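Side-chain contacts in putative peptidyl-arginine deiminase (Chlorobium tepidum, PDB 1XKN), which probably hydrolyses guanidino groups as a deiminase of the Porphyromonas-type peptidyl-arginine deiminase family, acting on agmatine or on protein arginine: residues T90-C95 with W118-W123; Y130-D133 with E138-A141; E273-Y276 with R281-A284. All coordinates share one frame; numbering follows the deposited sequence.

Contact 1 of 3, residues T90-C95 with W118-W123. With NA (sodium ion), chain B.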
ATOM      1  N   THR A  90     -13.157   5.705 -10.716  1.00  5.68           N
ATOM      2  CA  THR A  90     -11.784   5.957 -10.314  1.00  5.32           C
ATOM      3  C   THR A  90     -11.073   6.618 -11.486  1.00  5.99           C
ATOM      4  O   THR A  90     -11.489   6.474 -12.639  1.00  6.25           O
ATOM      5  CB  THR A  90     -11.028   4.648  -9.972  1.00  6.39           C
ATOM      6  OG1 THR A  90     -10.837   3.873 -11.164  1.00  6.09           O
ATOM      7  CG2 THR A  90     -11.814   3.825  -8.961  1.00  7.37           C
ATOM      8  N   ASN A  91     -10.014   7.358 -11.187  1.00  5.52           N
ATOM      9  CA  ASN A  91      -9.230   8.010 -12.228  1.00  6.66           C
ATOM     10  C   ASN A  91      -7.999   7.161 -12.497  1.00  7.05           C
ATOM     11  O   ASN A  91      -7.589   7.003 -13.648  1.00  6.78           O
ATOM     12  CB  ASN A  91      -8.813   9.417 -11.798  1.00  6.75           C
ATOM     13  CG  ASN A  91     -10.000  10.331 -11.562  1.00  6.33           C
ATOM     14  OD1 ASN A  91     -10.324  10.662 -10.424  1.00  6.62           O
ATOM     15  ND2 ASN A  91     -10.664  10.734 -12.644  1.00  7.44           N
ATOM     16  N   ASP A  92      -7.411   6.627 -11.427  1.00  6.42           N
ATOM     17  CA  ASP A  92      -6.234   5.763 -11.534  1.00  8.25           C
ATOM     18  C   ASP A  92      -6.443   4.483 -10.729  1.00  6.42           C
ATOM     19  O   ASP A  92      -7.463   4.329 -10.058  1.00  5.16           O
ATOM     20  CB  ASP A  92      -4.954   6.481 -11.065  1.00 10.73           C
ATOM     21  CG  ASP A  92      -5.012   6.931  -9.613  1.00 13.66           C
ATOM     22  OD1 ASP A  92      -5.445   6.146  -8.740  1.00 14.64           O
ATOM     23  OD2 ASP A  92      -4.591   8.075  -9.337  1.00 17.62           O
ATOM     24  N   ALA A  93      -5.478   3.567 -10.787  1.00  6.41           N
ATOM     25  CA  ALA A  93      -5.593   2.291 -10.081  1.00  5.10           C
ATOM     26  C   ALA A  93      -4.824   2.212  -8.760  1.00  5.08           C
ATOM     27  O   ALA A  93      -4.723   1.143  -8.170  1.00  4.45           O
ATOM     28  CB  ALA A  93      -5.139   1.161 -10.998  1.00  6.17           C
ATOM     29  N   TRP A  94      -4.303   3.339  -8.288  1.00  4.14           N
ATOM     30  CA  TRP A  94      -3.514   3.361  -7.060  1.00  4.92           C
ATOM     31  C   TRP A  94      -4.369   3.368  -5.794  1.00  4.09           C
ATOM     32  O   TRP A  94      -4.372   4.332  -5.016  1.00  5.06           O
ATOM     33  CB  TRP A  94      -2.576   4.565  -7.098  1.00  7.89           C
ATOM     34  CG  TRP A  94      -1.885   4.689  -8.431  1.00  9.63           C
ATOM     35  CD1 TRP A  94      -1.903   5.771  -9.265  1.00 12.44           C
ATOM     36  CD2 TRP A  94      -1.107   3.682  -9.102  1.00 11.69           C
ATOM     37  NE1 TRP A  94      -1.190   5.502 -10.409  1.00 12.47           N
ATOM     38  CE2 TRP A  94      -0.692   4.230 -10.336  1.00 12.83           C
ATOM     39  CE3 TRP A  94      -0.724   2.373  -8.779  1.00 12.15           C
ATOM     40  CZ2 TRP A  94       0.090   3.514 -11.249  1.00 13.07           C
ATOM     41  CZ3 TRP A  94       0.058   1.657  -9.690  1.00 11.73           C
ATOM     42  CH2 TRP A  94       0.455   2.234 -10.912  1.00 13.62           C
ATOM     43  N   CYS A  95      -5.075   2.261  -5.592  1.00  3.50           N
ATOM     44  CA  CYS A  95      -5.969   2.089  -4.452  1.00  4.60           C
ATOM     45  C   CYS A  95      -5.262   2.262  -3.106  1.00  4.43           C
ATOM     46  O   CYS A  95      -5.887   2.629  -2.114  1.00  4.02           O
ATOM     47  CB  CYS A  95      -6.633   0.708  -4.526  1.00  4.92           C
ATOM     48  SG  CYS A  95      -8.152   0.571  -3.552  1.00  8.44           S
ATOM     49  N   TRP A 118      -8.574  10.793   3.874  1.00  3.47           N
ATOM     50  CA  TRP A 118      -7.541  11.822   3.738  1.00  2.78           C
ATOM     51  C   TRP A 118      -7.724  12.396   2.346  1.00  3.86           C
ATOM     52  O   TRP A 118      -8.452  11.832   1.547  1.00  5.23           O
ATOM     53  CB  TRP A 118      -6.131  11.226   3.832  1.00  2.89           C
ATOM     54  CG  TRP A 118      -5.846  10.552   5.131  1.00  3.81           C
ATOM     55  CD1 TRP A 118      -6.134   9.261   5.462  1.00  3.85           C
ATOM     56  CD2 TRP A 118      -5.280  11.152   6.302  1.00  3.27           C
ATOM     57  NE1 TRP A 118      -5.789   9.019   6.767  1.00  3.61           N
ATOM     58  CE2 TRP A 118      -5.266  10.163   7.309  1.00  3.92           C
ATOM     59  CE3 TRP A 118      -4.790  12.431   6.599  1.00  3.85           C
ATOM     60  CZ2 TRP A 118      -4.780  10.412   8.599  1.00  3.43           C
ATOM     61  CZ3 TRP A 118      -4.306  12.678   7.883  1.00  4.72           C
ATOM     62  CH2 TRP A 118      -4.308  11.672   8.865  1.00  5.22           C
ATOM     63  N   GLU A 119      -7.072  13.510   2.049  1.00  4.20           N
ATOM     64  CA  GLU A 119      -7.187  14.084   0.719  1.00  3.85           C
ATOM     65  C   GLU A 119      -6.166  13.447  -0.209  1.00  4.33           C
ATOM     66  O   GLU A 119      -5.125  12.963   0.231  1.00  4.43           O
ATOM     67  CB  GLU A 119      -6.974  15.598   0.767  1.00  5.46           C
ATOM     68  CG  GLU A 119      -8.106  16.340   1.437  1.00  6.39           C
ATOM     69  CD  GLU A 119      -9.426  16.120   0.733  1.00  7.48           C
ATOM     70  OE1 GLU A 119      -9.572  16.582  -0.420  1.00  8.73           O
ATOM     71  OE2 GLU A 119     -10.322  15.481   1.328  1.00  9.86           O
ATOM     72  N   TYR A 120      -6.481  13.446  -1.498  1.00  4.13           N
ATOM     73  CA  TYR A 120      -5.603  12.887  -2.512  1.00  5.19           C
ATOM     74  C   TYR A 120      -5.421  13.948  -3.587  1.00  5.94           C
ATOM     75  O   TYR A 120      -6.387  14.618  -3.969  1.00  8.03           O
ATOM     76  CB  TYR A 120      -6.236  11.637  -3.135  1.00  5.42           C
ATOM     77  CG  TYR A 120      -5.399  10.964  -4.204  1.00  6.67           C
ATOM     78  CD1 TYR A 120      -4.211  10.312  -3.879  1.00  7.65           C
ATOM     79  CD2 TYR A 120      -5.808  10.956  -5.541  1.00  8.77           C
ATOM     80  CE1 TYR A 120      -3.448   9.668  -4.853  1.00  7.98           C
ATOM     81  CE2 TYR A 120      -5.050  10.312  -6.525  1.00 10.32           C
ATOM     82  CZ  TYR A 120      -3.872   9.669  -6.170  1.00  9.24           C
ATOM     83  OH  TYR A 120      -3.121   9.023  -7.129  1.00 10.55           O
ATOM     84  N   ASN A 121      -4.192  14.121  -4.069  1.00  6.58           N
ATOM     85  CA  ASN A 121      -3.948  15.098  -5.127  1.00  7.26           C
ATOM     86  C   ASN A 121      -2.987  14.605  -6.210  1.00  7.02           C
ATOM     87  O   ASN A 121      -2.203  15.378  -6.754  1.00  8.16           O
ATOM     88  CB  ASN A 121      -3.466  16.442  -4.544  1.00  7.82           C
ATOM     89  CG  ASN A 121      -2.052  16.393  -3.966  1.00  7.41           C
ATOM     90  OD1 ASN A 121      -1.522  17.423  -3.538  1.00 11.44           O
ATOM     91  ND2 ASN A 121      -1.442  15.223  -3.957  1.00  6.80           N
ATOM     92  N   ALA A 122      -3.073  13.315  -6.527  1.00  8.42           N
ATOM     93  CA  ALA A 122      -2.239  12.696  -7.559  1.00  8.85           C
ATOM     94  C   ALA A 122      -0.746  12.935  -7.353  1.00  8.90           C
ATOM     95  O   ALA A 122      -0.063  13.470  -8.227  1.00  9.91           O
ATOM     96  CB  ALA A 122      -2.666  13.199  -8.940  1.00  9.12           C
ATOM     97  N   TRP A 123      -0.256  12.521  -6.189  1.00  9.60           N
ATOM     98  CA  TRP A 123       1.150  12.658  -5.826  1.00 11.09           C
ATOM     99  C   TRP A 123       1.710  14.066  -6.041  1.00 11.28           C
ATOM    100  O   TRP A 123       2.761  14.234  -6.661  1.00 12.67           O
ATOM    101  CB  TRP A 123       2.006  11.642  -6.604  1.00  9.75           C
ATOM    102  CG  TRP A 123       1.537  10.204  -6.510  1.00 10.11           C
ATOM    103  CD1 TRP A 123       0.847   9.627  -5.481  1.00  9.48           C
ATOM    104  CD2 TRP A 123       1.769   9.159  -7.470  1.00 10.36           C
ATOM    105  NE1 TRP A 123       0.634   8.289  -5.741  1.00  9.17           N
ATOM    106  CE2 TRP A 123       1.189   7.977  -6.954  1.00 11.67           C
ATOM    107  CE3 TRP A 123       2.412   9.108  -8.715  1.00 10.46           C
ATOM    108  CZ2 TRP A 123       1.233   6.757  -7.641  1.00 10.44           C
ATOM    109  CZ3 TRP A 123       2.456   7.892  -9.399  1.00 11.70           C
ATOM    110  CH2 TRP A 123       1.869   6.735  -8.858  1.00 12.53           C
TER
HETATM  111 NA    NA B 700     -10.143  11.434  -0.246  1.00  2.88          NA
HETATM  112  O   HOH W   1     -11.851  13.509   0.088  1.00  6.84           O
HETATM  113  O   HOH W   2      -8.511   9.452  -0.778  1.00  6.73           O

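Contact 2 of 3, residues Y130-D133 with E138-A141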
ATOM      1  N   TYR A 130      -8.341  13.995 -10.615  1.00  6.68           N
ATOM      2  CA  TYR A 130      -8.262  13.021  -9.538  1.00  7.30           C
ATOM      3  C   TYR A 130      -9.435  13.131  -8.574  1.00  5.40           C
ATOM      4  O   TYR A 130      -9.372  12.630  -7.454  1.00  5.05           O
ATOM      5  CB  TYR A 130      -6.932  13.180  -8.790  1.00  6.50           C
ATOM      6  CG  TYR A 130      -6.646  14.580  -8.297  1.00  7.91           C
ATOM      7  CD1 TYR A 130      -7.323  15.112  -7.201  1.00  8.44           C
ATOM      8  CD2 TYR A 130      -5.687  15.371  -8.929  1.00  8.89           C
ATOM      9  CE1 TYR A 130      -7.047  16.402  -6.742  1.00 10.23           C
ATOM     10  CE2 TYR A 130      -5.405  16.656  -8.482  1.00 10.29           C
ATOM     11  CZ  TYR A 130      -6.087  17.165  -7.390  1.00 11.55           C
ATOM     12  OH  TYR A 130      -5.798  18.437  -6.946  1.00 14.36           O
ATOM     13  N   ASP A 131     -10.517  13.772  -9.010  1.00  6.18           N
ATOM     14  CA  ASP A 131     -11.674  13.917  -8.137  1.00  4.50           C
ATOM     15  C   ASP A 131     -12.362  12.595  -7.811  1.00  4.91           C
ATOM     16  O   ASP A 131     -12.858  12.420  -6.702  1.00  5.06           O
ATOM     17  CB  ASP A 131     -12.696  14.913  -8.712  1.00  5.39           C
ATOM     18  CG  ASP A 131     -13.207  14.521 -10.083  1.00  7.18           C
ATOM     19  OD1 ASP A 131     -14.446  14.542 -10.284  1.00  8.14           O
ATOM     20  OD2 ASP A 131     -12.381  14.206 -10.965  1.00  6.22           O
ATOM     21  N   ASP A 132     -12.403  11.660  -8.756  1.00  4.59           N
ATOM     22  CA  ASP A 132     -13.039  10.385  -8.458  1.00  5.21           C
ATOM     23  C   ASP A 132     -12.168   9.577  -7.506  1.00  5.10           C
ATOM     24  O   ASP A 132     -12.684   8.944  -6.586  1.00  5.74           O
ATOM     25  CB  ASP A 132     -13.340   9.595  -9.733  1.00  5.95           C
ATOM     26  CG  ASP A 132     -14.586  10.097 -10.439  1.00  8.12           C
ATOM     27  OD1 ASP A 132     -15.570  10.420  -9.739  1.00 10.89           O
ATOM     28  OD2 ASP A 132     -14.596  10.152 -11.687  1.00  9.51           O
ATOM     29  N   ASP A 133     -10.852   9.595  -7.710  1.00  4.97           N
ATOM     30  CA  ASP A 133      -9.953   8.870  -6.808  1.00  3.98           C
ATOM     31  C   ASP A 133     -10.145   9.401  -5.394  1.00  4.41           C
ATOM     32  O   ASP A 133     -10.223   8.637  -4.434  1.00  3.81           O
ATOM     33  CB  ASP A 133      -8.481   9.075  -7.180  1.00  5.62           C
ATOM     34  CG  ASP A 133      -8.108   8.430  -8.485  1.00  6.69           C
ATOM     35  OD1 ASP A 133      -8.748   7.426  -8.865  1.00  7.03           O
ATOM     36  OD2 ASP A 133      -7.150   8.918  -9.122  1.00  9.51           O
ATOM     37  N   GLU A 138     -15.266   7.670   0.222  1.00  4.27           N
ATOM     38  CA  GLU A 138     -16.664   7.978   0.515  1.00  4.66           C
ATOM     39  C   GLU A 138     -17.626   7.000  -0.149  1.00  3.85           C
ATOM     40  O   GLU A 138     -18.626   6.605   0.448  1.00  4.17           O
ATOM     41  CB  GLU A 138     -17.003   9.409   0.081  1.00  5.48           C
ATOM     42  CG  GLU A 138     -18.345   9.873   0.634  1.00  7.03           C
ATOM     43  CD  GLU A 138     -18.613  11.345   0.419  1.00  7.04           C
ATOM     44  OE1 GLU A 138     -19.510  11.881   1.108  1.00 10.79           O
ATOM     45  OE2 GLU A 138     -17.948  11.969  -0.439  1.00 10.02           O
ATOM     46  N   ARG A 139     -17.330   6.611  -1.383  1.00  4.16           N
ATOM     47  CA  ARG A 139     -18.194   5.674  -2.084  1.00  5.03           C
ATOM     48  C   ARG A 139     -18.060   4.281  -1.465  1.00  3.92           C
ATOM     49  O   ARG A 139     -19.025   3.517  -1.428  1.00  5.91           O
ATOM     50  CB  ARG A 139     -17.858   5.647  -3.577  1.00  5.23           C
ATOM     51  CG  ARG A 139     -18.018   7.001  -4.288  1.00  8.01           C
ATOM     52  CD  ARG A 139     -17.986   6.800  -5.804  1.00  9.24           C
ATOM     53  NE  ARG A 139     -17.632   7.996  -6.575  1.00 14.90           N
ATOM     54  CZ  ARG A 139     -18.429   9.039  -6.782  1.00 14.17           C
ATOM     55  NH1 ARG A 139     -19.652   9.064  -6.268  1.00 15.45           N
ATOM     56  NH2 ARG A 139     -18.012  10.050  -7.535  1.00 13.86           N
ATOM     57  N   VAL A 140     -16.872   3.951  -0.964  1.00  4.18           N
ATOM     58  CA  VAL A 140     -16.671   2.655  -0.323  1.00  3.74           C
ATOM     59  C   VAL A 140     -17.470   2.659   0.981  1.00  4.55           C
ATOM     60  O   VAL A 140     -18.198   1.712   1.272  1.00  5.51           O
ATOM     61  CB  VAL A 140     -15.175   2.394  -0.015  1.00  3.89           C
ATOM     62  CG1 VAL A 140     -15.024   1.133   0.831  1.00  3.02           C
ATOM     63  CG2 VAL A 140     -14.400   2.239  -1.316  1.00  4.52           C
ATOM     64  N   ALA A 141     -17.346   3.736   1.755  1.00  4.22           N
ATOM     65  CA  ALA A 141     -18.068   3.851   3.019  1.00  5.96           C
ATOM     66  C   ALA A 141     -19.565   3.724   2.772  1.00  6.37           C
ATOM     67  O   ALA A 141     -20.283   3.096   3.551  1.00  5.77           O
ATOM     68  CB  ALA A 141     -17.758   5.187   3.687  1.00  5.91           C
TER
HETATM   69  O   HOH W   3     -15.013   7.565  -6.572  1.00  5.93           O

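Contact 3 of 3, residues E273-Y276 with R281-A284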
ATOM      1  N   GLU A 273      17.197  -5.864  -9.838  1.00  6.21           N
ATOM      2  CA  GLU A 273      18.235  -5.377 -10.736  1.00  6.17           C
ATOM      3  C   GLU A 273      17.541  -4.241 -11.472  1.00  5.60           C
ATOM      4  O   GLU A 273      16.331  -4.279 -11.665  1.00  5.59           O
ATOM      5  CB  GLU A 273      18.669  -6.464 -11.718  1.00  8.53           C
ATOM      6  CG  GLU A 273      19.654  -7.446 -11.118  1.00 10.35           C
ATOM      7  CD  GLU A 273      19.974  -8.601 -12.047  1.00 13.56           C
ATOM      8  OE1 GLU A 273      19.600  -8.543 -13.238  1.00 14.46           O
ATOM      9  OE2 GLU A 273      20.619  -9.560 -11.580  1.00 15.84           O
ATOM     10  N   PRO A 274      18.291  -3.212 -11.882  1.00  5.37           N
ATOM     11  CA  PRO A 274      17.730  -2.059 -12.593  1.00  6.08           C
ATOM     12  C   PRO A 274      16.695  -2.389 -13.669  1.00  6.70           C
ATOM     13  O   PRO A 274      16.918  -3.253 -14.518  1.00  8.19           O
ATOM     14  CB  PRO A 274      18.970  -1.382 -13.168  1.00  6.37           C
ATOM     15  CG  PRO A 274      19.994  -1.637 -12.097  1.00  6.72           C
ATOM     16  CD  PRO A 274      19.757  -3.096 -11.770  1.00  5.40           C
ATOM     17  N   VAL A 275      15.561  -1.692 -13.615  1.00  6.46           N
ATOM     18  CA  VAL A 275      14.476  -1.870 -14.575  1.00  5.85           C
ATOM     19  C   VAL A 275      14.256  -0.557 -15.322  1.00  6.33           C
ATOM     20  O   VAL A 275      14.071   0.499 -14.712  1.00  6.24           O
ATOM     21  CB  VAL A 275      13.158  -2.283 -13.872  1.00  5.58           C
ATOM     22  CG1 VAL A 275      12.046  -2.452 -14.901  1.00  6.73           C
ATOM     23  CG2 VAL A 275      13.364  -3.582 -13.112  1.00  7.32           C
ATOM     24  N   TYR A 276      14.283  -0.640 -16.649  1.00  7.04           N
ATOM     25  CA  TYR A 276      14.112   0.521 -17.516  1.00  6.77           C
ATOM     26  C   TYR A 276      13.067   0.279 -18.596  1.00  7.43           C
ATOM     27  O   TYR A 276      12.751  -0.862 -18.927  1.00  7.65           O
ATOM     28  CB  TYR A 276      15.432   0.839 -18.225  1.00  9.02           C
ATOM     29  CG  TYR A 276      16.559   1.290 -17.331  1.00  8.89           C
ATOM     30  CD1 TYR A 276      16.719   2.635 -17.012  1.00 10.77           C
ATOM     31  CD2 TYR A 276      17.476   0.374 -16.814  1.00 10.91           C
ATOM     32  CE1 TYR A 276      17.766   3.063 -16.202  1.00 11.31           C
ATOM     33  CE2 TYR A 276      18.526   0.790 -16.002  1.00 11.98           C
ATOM     34  CZ  TYR A 276      18.664   2.136 -15.701  1.00 12.61           C
ATOM     35  OH  TYR A 276      19.697   2.558 -14.900  1.00 14.66           O
ATOM     36  N   ARG A 281      14.451   5.084 -15.852  1.00  7.13           N
ATOM     37  CA  ARG A 281      14.578   4.197 -14.700  1.00  6.51           C
ATOM     38  C   ARG A 281      13.204   4.092 -14.037  1.00  6.51           C
ATOM     39  O   ARG A 281      12.540   5.106 -13.810  1.00  6.55           O
ATOM     40  CB  ARG A 281      15.607   4.774 -13.716  1.00  8.19           C
ATOM     41  CG  ARG A 281      15.905   3.905 -12.492  1.00 10.45           C
ATOM     42  CD  ARG A 281      16.579   2.603 -12.893  1.00 11.79           C
ATOM     43  NE  ARG A 281      16.999   1.789 -11.750  1.00 12.85           N
ATOM     44  CZ  ARG A 281      18.116   1.981 -11.052  1.00 13.30           C
ATOM     45  NH1 ARG A 281      18.944   2.967 -11.368  1.00 14.60           N
ATOM     46  NH2 ARG A 281      18.416   1.173 -10.044  1.00 11.96           N
ATOM     47  N   LEU A 282      12.776   2.864 -13.750  1.00  4.72           N
ATOM     48  CA  LEU A 282      11.488   2.619 -13.112  1.00  4.53           C
ATOM     49  C   LEU A 282      11.721   2.276 -11.638  1.00  2.52           C
ATOM     50  O   LEU A 282      12.728   1.665 -11.288  1.00  4.15           O
ATOM     51  CB  LEU A 282      10.757   1.475 -13.821  1.00  4.97           C
ATOM     52  CG  LEU A 282      10.625   1.642 -15.343  1.00  2.99           C
ATOM     53  CD1 LEU A 282       9.739   0.533 -15.909  1.00  4.23           C
ATOM     54  CD2 LEU A 282      10.037   3.008 -15.669  1.00  6.48           C
ATOM     55  N   PRO A 283      10.786   2.665 -10.756  1.00  3.16           N
ATOM     56  CA  PRO A 283      10.883   2.416  -9.312  1.00  3.79           C
ATOM     57  C   PRO A 283      10.569   0.998  -8.840  1.00  2.76           C
ATOM     58  O   PRO A 283       9.763   0.798  -7.932  1.00  3.68           O
ATOM     59  CB  PRO A 283       9.924   3.448  -8.731  1.00  2.96           C
ATOM     60  CG  PRO A 283       8.825   3.463  -9.746  1.00  4.01           C
ATOM     61  CD  PRO A 283       9.564   3.428 -11.077  1.00  3.94           C
ATOM     62  N   ALA A 284      11.220   0.016  -9.453  1.00  3.10           N
ATOM     63  CA  ALA A 284      11.016  -1.383  -9.091  1.00  3.62           C
ATOM     64  C   ALA A 284      11.566  -1.655  -7.693  1.00  3.43           C
ATOM     65  O   ALA A 284      12.711  -1.317  -7.392  1.00  5.12           O
ATOM     66  CB  ALA A 284      11.710  -2.285 -10.105  1.00  3.62           C
TER
HETATM   67  O   HOH W   4      14.914  -0.028 -11.422  1.00  6.47           O
HETATM   68  O   HOH W   5      19.140   5.228 -12.919  1.00 19.58           O

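Contact 1 of 3, residues T90-C95 with W118-W123
Asp92 and Tyr120 approach from opposite directions, the phenol reaching its hydroxyl to one carboxylate oxygen. Tyr120 OH donates to Asp92 OD2 over 2.8 Å, arriving on the syn side of that oxygen but 27° out of the carboxylate plane, while Asp92 OD2 itself sits at the edge of the phenol ring. The two flat groups stand nearly perpendicular, with 82° between carboxylate and ring planes. A Tyr120 CG placed anti to the backbone N sends the phenol toward the other segment. The other oxygen, Asp92 OD1, accepts from the backbone N of Trp94 at 3.1 Å, from above the carboxylate plane. This closes an Asx turn just before helix 95-98, with Trp94 at the N-cap position, so both carboxylate oxygens are held and the rotation of the group is restrained. The loop that follows strand 83-87 is thereby tied to the chain leaving strand 110-119, in what is probably the alpha/beta fold shared by guanidino-group-modifying enzymes. Beside this bond the Trp94 and Trp123 side chains cross at about a right angle, their ring planes inclined at 33°. Trp123 CH2 lies over one face of Trp94, 3.6 Å from Trp94 NE1 and displaced toward the rim, and Trp123 CZ2 comes within 3.7 Å of Trp94 CD1. Tyr120 OH also lies near the plane of the Trp94 ring, at its edge. Asp97 OD1 accepts from Trp123 NE1, and His217 meets the Trp123 ring edge-to-face. At the strand end, Trp118 O binds the sodium ion at 2.5 Å; Asn117, Asn134 and two waters also bind it.

Contact 2 of 3, residues Y130-D133 with E138-A141
At the edge of the Arg139 guanidinium, near its plane, lies Asp132 OD1, facing Arg139 NH2 at 3.3 Å. The carboxylate does not lie flat against the guanidinium: their planes are 54° apart, and a single oxygen meets a single terminal nitrogen. This salt bridge therefore contains one weak hydrogen bond, from Arg139 NH2 to Asp132 OD1, with an N-H...O angle of 152°; both residues also touch a crystal neighbour, which may influence the pair. Arg139 spans the gap with a chain extended from CG to NE, which carries the guanidinium back toward the start of the helix. A water bridges the same residues beside the ion pair: it accepts from Arg139 NE at 2.7 Å and donates to the backbone Asp132 O, also at 2.7 Å. The direct bond and the water together hold the guanidinium at two of its nitrogens, which should limit its rotation. Pro89 touches both side chains, and Ile88 also packs against Arg139. Solvent at this surface would be expected to weaken the attraction. Asp132 and Arg139 stand seven residues apart, about two turns, so this is an intrahelical i, i+7 salt bridge along the outer side of helix 131-144, whose Val140 and Ala141 pack on Ile115 of strand 110-119.

Contact 3 of 3, residues E273-Y276 with R281-A284
A short beta hairpin joins these segments: strands 276-277 and 280-281 run antiparallel, and Tyr276 and Arg281 form a non-hydrogen-bonded pair with side chains on the same face. Arg281 CD lies over the Tyr276 ring, 3.9 Å from its centroid and 28° off the normal, a CH-pi contact. The bend at chi2 (66°) lays the aliphatic part of the arginine across the phenol, while the guanidinium plane is tilted 44° from the ring. Pro274 lies over one guanidinium face, displaced toward the rim, its CG 3.8 Å from Arg281 NH2. In the backbone, Leu282 N donates to Val275 O at 2.9 Å, and Val275 packs its two methyls separately: CG1 on Leu282 CD1 at 3.9 Å, CG2 on Ala284 CB at 3.7 Å. One water accepts from Val275 N and Arg281 NE and donates to Leu282 O, joining both backbones to the side chain; a second water accepts from Arg281 NH1. Both lie in the guanidinium plane, at its edge. Arg281 NH2 forms a salt bridge with Asp240 and NH1 one with Glu241. Arg281 thus combines carbon packing, on the tyrosine ring and under Pro274, with polar partners, and the two acids probably stabilise its positive charge.

Contacts 1 and 2 adjoin, with centres 9 Å apart, whereas contact 3 is remote: its centre lies 23 Å from that of contact 1 and 31 Å from that of contact 2. Asp133, at the start of helix 131-144, couples the first two, its OD1 probably accepting from both Asn91 N at 2.6 Å and Asp92 N at 3.0 Å. The same helix supplies Asn134 to the sodium site held by Trp118 O, so the metal also ties contact 1 to the helix of contact 2; the Arg139 side chain remains about 10 Å from the ion. Segments 273-276 and 281-284 touch neither: their nearest atoms are about 8 Å from contact 1 and about 17 Å from contact 2.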